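Local coordinates for protein tyrosine aminotransferase (Leishmania infantum, PDB 4IX8) that probably transfers the amino group of L-tyrosine to 2-oxoglutarate with the help of pyridoxal 5'-phosphate, like other aminotransferases of its family, at residues 389-392 against 393-396; 89-92 against 93-96; 42-45 against 46-50. All coordinates share one frame; numbering follows the deposited sequence.

Contact 1. Residues 389-392 against 393-396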
loop_
_atom_site.group_PDB
_atom_site.type_symbol
_atom_site.label_atom_id
_atom_site.label_comp_id
_atom_site.label_asym_id
_atom_site.label_seq_id
_atom_site.Cartn_x
_atom_site.Cartn_y
_atom_site.Cartn_z
ATOM N N SER A 389 -5.599 -9.178 -34.579
ATOM C CA SER A 389 -5.765 -9.368 -33.142
ATOM C C SER A 389 -6.460 -8.215 -32.440
ATOM O O SER A 389 -6.478 -7.092 -32.933
ATOM C CB SER A 389 -4.399 -9.567 -32.478
ATOM O OG SER A 389 -3.584 -8.442 -32.752
ATOM N N ASP A 390 -6.973 -8.501 -31.244
ATOM C CA ASP A 390 -7.518 -7.469 -30.395
ATOM C C ASP A 390 -6.481 -6.356 -30.185
ATOM O O ASP A 390 -6.827 -5.169 -30.101
ATOM C CB ASP A 390 -7.994 -8.056 -29.062
ATOM C CG ASP A 390 -6.890 -8.695 -28.271
ATOM O OD1 ASP A 390 -6.049 -9.413 -28.852
ATOM O OD2 ASP A 390 -6.866 -8.471 -27.044
ATOM N N MET A 391 -5.207 -6.732 -30.147
ATOM C CA MET A 391 -4.148 -5.746 -29.960
ATOM C C MET A 391 -4.043 -4.853 -31.182
ATOM O O MET A 391 -3.933 -3.630 -31.063
ATOM C CB MET A 391 -2.799 -6.443 -29.702
ATOM C CG MET A 391 -1.628 -5.489 -29.481
ATOM S SD MET A 391 -1.723 -4.543 -27.932
ATOM C CE MET A 391 -1.734 -5.853 -26.726
ATOM N N GLU A 392 -4.113 -5.465 -32.357
ATOM C CA GLU A 392 -3.934 -4.728 -33.593
ATOM C C GLU A 392 -5.117 -3.782 -33.785
ATOM O O GLU A 392 -4.993 -2.685 -34.358
ATOM C CB GLU A 392 -3.783 -5.676 -34.787
ATOM C CG GLU A 392 -3.332 -4.943 -36.069
ATOM C CD GLU A 392 -2.998 -5.864 -37.243
ATOM O OE1 GLU A 392 -3.313 -7.081 -37.174
ATOM O OE2 GLU A 392 -2.420 -5.354 -38.238
ATOM N N PHE A 393 -6.278 -4.230 -33.328
ATOM C CA PHE A 393 -7.477 -3.401 -33.361
ATOM C C PHE A 393 -7.318 -2.160 -32.472
ATOM O O PHE A 393 -7.720 -1.048 -32.854
ATOM C CB PHE A 393 -8.667 -4.221 -32.891
ATOM C CG PHE A 393 -9.983 -3.572 -33.126
ATOM C CD1 PHE A 393 -10.387 -2.488 -32.357
ATOM C CD2 PHE A 393 -10.831 -4.061 -34.089
ATOM C CE1 PHE A 393 -11.608 -1.893 -32.573
ATOM C CE2 PHE A 393 -12.048 -3.479 -34.320
ATOM C CZ PHE A 393 -12.447 -2.396 -33.561
ATOM N N TYR A 394 -6.712 -2.376 -31.307
ATOM C CA TYR A 394 -6.496 -1.333 -30.307
ATOM C C TYR A 394 -5.552 -0.277 -30.889
ATOM O O TYR A 394 -5.843 0.928 -30.821
ATOM C CB TYR A 394 -5.955 -1.955 -28.976
ATOM C CG TYR A 394 -4.999 -1.049 -28.206
ATOM C CD1 TYR A 394 -5.471 -0.052 -27.361
ATOM C CD2 TYR A 394 -3.616 -1.205 -28.318
ATOM C CE1 TYR A 394 -4.587 0.794 -26.684
ATOM C CE2 TYR A 394 -2.726 -0.368 -27.635
ATOM C CZ TYR A 394 -3.218 0.623 -26.820
ATOM O OH TYR A 394 -2.351 1.464 -26.156
ATOM N N GLU A 395 -4.480 -0.742 -31.537
ATOM C CA GLU A 395 -3.443 0.139 -32.069
ATOM C C GLU A 395 -3.973 0.983 -33.180
ATOM O O GLU A 395 -3.812 2.202 -33.158
ATOM C CB GLU A 395 -2.246 -0.668 -32.582
ATOM C CG GLU A 395 -1.269 -1.103 -31.482
ATOM C CD GLU A 395 -0.410 -2.298 -31.865
ATOM O OE1 GLU A 395 -0.690 -2.942 -32.887
ATOM O OE2 GLU A 395 0.541 -2.608 -31.125
ATOM N N LYS A 396 -4.661 0.337 -34.115
ATOM C CA LYS A 396 -5.125 1.016 -35.313
ATOM C C LYS A 396 -6.260 1.985 -34.997
ATOM O O LYS A 396 -6.341 3.070 -35.578
ATOM C CB LYS A 396 -5.593 -0.006 -36.350
ATOM C CG LYS A 396 -4.548 -1.025 -36.769
ATOM C CD LYS A 396 -3.886 -0.630 -38.079
ATOM C CE LYS A 396 -3.099 -1.780 -38.690
ATOM N NZ LYS A 396 -3.940 -2.549 -39.664
#
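Phe-393 N gives its hydrogen to Ser-389 O at 2.9 Å, with an N-H...O angle of 158°. This bond closes the first turn of helix 390-401, and Ser-389 is its N-cap. The cap side chain works too: Ser-389 OG accepts from Glu-392 N at 3.0 Å. Tyr-394, Glu-395 and Lys-396 then donate their N-H groups to the carbonyls of Asp-390, Met-391 and Glu-392 in the regular i to i+4 pattern. Two side-chain pairs run along this first turn and a half. The Glu-392 and Lys-396 chains extend alongside each other. Their salt bridge is long, with the weak bond from Lys-396 NZ to Glu-392 OE2 at 3.5 Å. Each end has a firmer partner: Glu-392 OE1 accepts from Lys-388 N, and Lys-396 NZ also pairs with Asp-386. Lys-396 bends at chi2 (-98°) and again at chi4, which brings NZ back beside the carboxylate. On another side of the helix, Met-391 and Tyr-394 also run next to each other. Pro-407 of strand 403-407 touches both, and Asp-390 reaches Glu-409 N with OD2. Phe-393 turns to helix 425-442, where its ring meets Phe-438 edge-to-face. The helix start thus packs on strands 403-407 and 374-379 and on helix 425-442. Met-391 O lies at the edge of the tyrosine ring, near its plane. The sulfur makes an oblique Met-aromatic contact, with Met-391 SD 3.9 Å from Tyr-394 CD2 and 5.0 Å from the ring centroid.

Contact 2. Residues 89-92 against 93-96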
loop_
_atom_site.group_PDB
_atom_site.type_symbol
_atom_site.label_atom_id
_atom_site.label_comp_id
_atom_site.label_asym_id
_atom_site.label_seq_id
_atom_site.Cartn_x
_atom_site.Cartn_y
_atom_site.Cartn_z
ATOM N N VAL A 89 -19.299 12.131 3.513
ATOM C CA VAL A 89 -17.995 11.479 3.734
ATOM C C VAL A 89 -16.904 12.529 3.708
ATOM O O VAL A 89 -15.996 12.517 4.527
ATOM C CB VAL A 89 -17.688 10.342 2.692
ATOM C CG1 VAL A 89 -16.319 9.714 2.917
ATOM C CG2 VAL A 89 -18.748 9.271 2.756
ATOM N N THR A 90 -16.985 13.426 2.747
ATOM C CA THR A 90 -16.060 14.547 2.641
ATOM C C THR A 90 -16.039 15.436 3.899
ATOM O O THR A 90 -14.981 15.851 4.352
ATOM C CB THR A 90 -16.423 15.417 1.391
ATOM O OG1 THR A 90 -16.186 14.620 0.218
ATOM C CG2 THR A 90 -15.572 16.689 1.306
ATOM N N GLU A 91 -17.193 15.690 4.495
ATOM C CA GLU A 91 -17.240 16.584 5.635
ATOM C C GLU A 91 -16.846 15.814 6.911
ATOM O O GLU A 91 -16.266 16.394 7.837
ATOM C CB GLU A 91 -18.636 17.204 5.747
ATOM C CG GLU A 91 -18.900 18.393 4.741
ATOM C CD GLU A 91 -17.850 19.537 4.836
ATOM O OE1 GLU A 91 -17.483 19.952 5.976
ATOM O OE2 GLU A 91 -17.354 19.977 3.764
ATOM N N ALA A 92 -17.085 14.499 6.934
ATOM C CA ALA A 92 -16.532 13.675 8.011
ATOM C C ALA A 92 -14.991 13.706 7.964
ATOM O O ALA A 92 -14.337 13.810 9.006
ATOM C CB ALA A 92 -17.031 12.235 7.933
ATOM N N MET A 93 -14.408 13.719 6.775
ATOM C CA MET A 93 -12.960 13.768 6.692
ATOM C C MET A 93 -12.452 15.076 7.308
ATOM O O MET A 93 -11.462 15.094 8.061
ATOM C CB MET A 93 -12.503 13.642 5.242
ATOM C CG MET A 93 -12.666 12.249 4.690
ATOM S SD MET A 93 -11.190 11.255 4.861
ATOM C CE MET A 93 -10.140 12.107 3.679
ATOM N N VAL A 94 -13.155 16.165 6.981
ATOM C CA VAL A 94 -12.876 17.487 7.537
ATOM C C VAL A 94 -12.956 17.509 9.083
ATOM O O VAL A 94 -12.022 17.925 9.736
ATOM C CB VAL A 94 -13.871 18.539 6.927
ATOM C CG1 VAL A 94 -13.838 19.898 7.702
ATOM C CG2 VAL A 94 -13.581 18.746 5.423
ATOM N N ASP A 95 -14.044 17.006 9.649
ATOM C CA ASP A 95 -14.223 16.978 11.083
ATOM C C ASP A 95 -13.078 16.176 11.708
ATOM O O ASP A 95 -12.468 16.583 12.717
ATOM C CB ASP A 95 -15.567 16.338 11.440
ATOM C CG ASP A 95 -16.765 17.137 10.954
ATOM O OD1 ASP A 95 -16.661 18.346 10.647
ATOM O OD2 ASP A 95 -17.856 16.546 10.895
ATOM N N VAL A 96 -12.748 15.057 11.060
ATOM C CA VAL A 96 -11.785 14.144 11.599
ATOM C C VAL A 96 -10.409 14.793 11.593
ATOM O O VAL A 96 -9.704 14.790 12.617
ATOM C CB VAL A 96 -11.774 12.816 10.811
ATOM C CG1 VAL A 96 -10.469 11.970 11.131
ATOM C CG2 VAL A 96 -13.047 12.015 11.138
#
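Asp-95 N donates to Glu-91 O at 2.9 Å, and Val-96 N donates to Ala-92 O at the same length. They belong to the i to i+4 bonding of helix 87-99. Met-93 N to Val-89 O, at 3.0 Å, and Val-94 N to Thr-90 O, at 3.2 Å, complete the set. Each of the four carbonyls of 89-92 therefore has a backbone donor from 93-96. No side-chain hydrogen bond or salt bridge joins the two segments; their side chains add only looser contacts. The Glu-91 side chain runs beside Val-94. Glu-91 is bent at chi2 (-55°), and its OE1 comes to 4.0 Å from Val-94 CB. Its carboxylate is satisfied from outside the turn: OE2 forms a salt bridge with Arg-98 NE of the second subunit. That arginine also packs on Thr-90 and Val-94. Met-93 CG lies 3.3 Å from Val-89 O, while Val-96 CG2 is 3.1 Å from Ala-92 O. Met-93 touches Ala-327 of the same chain and Val-97 of the second subunit. Val-89 and Ala-92 pack on Thr-331 of helix 322-331 in the same chain. The acidic groups of Glu-91 and Asp-95 stay apart, with OE1 and OD1 separated by 5.0 Å. The chemistry thus splits in two: backbone bonds hold the turn itself, while the glutamate charge is spent on the dimer interface, where Arg-98 of the second subunit would offset it.

Contact 3. Residues 42-45 against 46-50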
loop_
_atom_site.group_PDB
_atom_site.type_symbol
_atom_site.label_atom_id
_atom_site.label_comp_id
_atom_site.label_asym_id
_atom_site.label_seq_id
_atom_site.Cartn_x
_atom_site.Cartn_y
_atom_site.Cartn_z
ATOM N N SER A 42 18.975 -5.699 -8.883
ATOM C CA SER A 42 17.762 -5.879 -8.119
ATOM C C SER A 42 17.504 -7.353 -7.851
ATOM O O SER A 42 18.114 -8.227 -8.460
ATOM C CB SER A 42 16.571 -5.276 -8.864
ATOM O OG SER A 42 16.323 -6.023 -10.029
ATOM N N SER A 43 16.525 -7.602 -6.991
ATOM C CA SER A 43 16.125 -8.939 -6.596
ATOM C C SER A 43 15.298 -9.639 -7.658
ATOM O O SER A 43 14.709 -8.998 -8.515
ATOM C CB SER A 43 15.294 -8.851 -5.335
ATOM O OG SER A 43 14.035 -8.316 -5.672
ATOM N N LYS A 44 15.192 -10.955 -7.557
ATOM C CA LYS A 44 14.349 -11.722 -8.463
ATOM C C LYS A 44 12.881 -11.336 -8.323
ATOM O O LYS A 44 12.156 -11.199 -9.298
ATOM C CB LYS A 44 14.540 -13.199 -8.182
ATOM C CG LYS A 44 14.007 -14.125 -9.230
ATOM C CD LYS A 44 14.650 -15.514 -9.118
ATOM C CE LYS A 44 14.024 -16.510 -10.075
ATOM N NZ LYS A 44 14.856 -17.718 -10.305
ATOM N N HIS A 45 12.445 -11.157 -7.092
ATOM C CA HIS A 45 11.096 -10.681 -6.813
ATOM C C HIS A 45 10.770 -9.349 -7.583
ATOM O O HIS A 45 9.767 -9.245 -8.275
ATOM C CB HIS A 45 11.012 -10.525 -5.315
ATOM C CG HIS A 45 9.789 -9.853 -4.797
ATOM N ND1 HIS A 45 8.501 -10.149 -5.215
ATOM C CD2 HIS A 45 9.651 -8.942 -3.810
ATOM C CE1 HIS A 45 7.644 -9.438 -4.519
ATOM N NE2 HIS A 45 8.319 -8.689 -3.657
ATOM N N ALA A 46 11.668 -8.379 -7.543
ATOM C CA ALA A 46 11.460 -7.127 -8.244
ATOM C C ALA A 46 11.409 -7.342 -9.756
ATOM O O ALA A 46 10.482 -6.887 -10.423
ATOM C CB ALA A 46 12.565 -6.173 -7.888
ATOM N N GLN A 47 12.379 -8.079 -10.272
ATOM C CA GLN A 47 12.525 -8.321 -11.707
ATOM C C GLN A 47 11.295 -8.936 -12.353
ATOM O O GLN A 47 11.055 -8.729 -13.526
ATOM C CB GLN A 47 13.730 -9.221 -11.949
ATOM C CG GLN A 47 15.056 -8.456 -11.939
ATOM C CD GLN A 47 16.275 -9.366 -11.866
ATOM O OE1 GLN A 47 17.321 -8.964 -11.368
ATOM N NE2 GLN A 47 16.142 -10.593 -12.336
ATOM N N ARG A 48 10.530 -9.719 -11.611
ATOM C CA ARG A 48 9.381 -10.417 -12.185
ATOM C C ARG A 48 8.068 -9.771 -11.804
ATOM O O ARG A 48 7.004 -10.320 -12.074
ATOM C CB ARG A 48 9.373 -11.876 -11.744
ATOM C CG ARG A 48 9.014 -12.083 -10.314
ATOM C CD ARG A 48 9.409 -13.525 -9.888
ATOM N NE ARG A 48 9.247 -13.702 -8.444
ATOM C CZ ARG A 48 9.527 -14.820 -7.788
ATOM N NH1 ARG A 48 9.972 -15.885 -8.443
ATOM N NH2 ARG A 48 9.339 -14.862 -6.473
ATOM N N THR A 49 8.141 -8.607 -11.173
ATOM C CA THR A 49 6.935 -7.880 -10.803
ATOM C C THR A 49 6.531 -6.917 -11.924
ATOM O O THR A 49 7.177 -5.895 -12.066
ATOM C CB THR A 49 7.149 -7.084 -9.529
ATOM O OG1 THR A 49 7.404 -7.988 -8.442
ATOM C CG2 THR A 49 5.935 -6.196 -9.230
ATOM N N LEU A 50 5.447 -7.236 -12.654
ATOM C CA LEU A 50 5.028 -6.510 -13.864
ATOM C C LEU A 50 3.522 -6.280 -13.923
ATOM O O LEU A 50 2.724 -7.179 -13.603
ATOM C CB LEU A 50 5.432 -7.263 -15.115
ATOM C CG LEU A 50 6.902 -7.678 -15.137
ATOM C CD1 LEU A 50 7.143 -8.590 -16.310
ATOM C CD2 LEU A 50 7.855 -6.474 -15.187
#
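Thr-49 OG1 donates to His-45 O at 2.7 Å, approaching 34° out of the carbonyl plane. The hydroxyl is also hydrogen-bonded to Ser-180 OG. A second, weak bond reaches the same carbonyl: Arg-48 N lies 3.5 Å from His-45 O. The main bond of Arg-48 N goes to Lys-44 O at 3.2 Å. At the start of the turn, Ser-43 OG accepts from Ala-46 N at 3.0 Å in a nearly straight bond, with an N-H...O angle of 164°. Its chi1 of 72° sets OG between the backbone N and the carbonyl carbon, where it can face that N-H. Ser-43 OG is shared across the dimer, since it also bonds to Thr-155 O of the second subunit. Gln-47 N closes the turn on Ser-43 O at 3.1 Å. Further out, the His-45 and Thr-49 side chains cross at a slant, and His-45 ND1 is 4.0 Å from Thr-49 OG1. That ring nitrogen bonds to Ser-180 O, which also receives Arg-48 NE. The Arg-48 chain runs extended from CG to NE, and CG passes 3.4 Å from Lys-44 O. Its NH1 forms a salt bridge with Glu-160. Leu-313 of the second subunit packs on both His-45 and Thr-49. Arg-48 is the first residue to leave helical geometry. The arrangement is that of a short, single-turn helix, 44-47, N-capped by serine and set in the N-terminal part of the chain against the partner subunit.

How the contacts relate
The three contacts are separate local turns that follow one another along the chain in the order 3, 2, 1. None touches another. Contacts 1 and 2 have centres 45 Å apart and lie on opposite sides of the chain's centre. Contacts 1 and 3 are the nearest pair, with closest atoms about 14 Å apart. Contacts 2 and 3 are about 28 Å apart at their nearest atoms, yet both reach the second subunit; contact 1 does not. Lys-282, the predicted attachment point of pyridoxal phosphate, lies in none of the three. Val-89 of contact 2 touches Gln-284, two residues beyond that lysine.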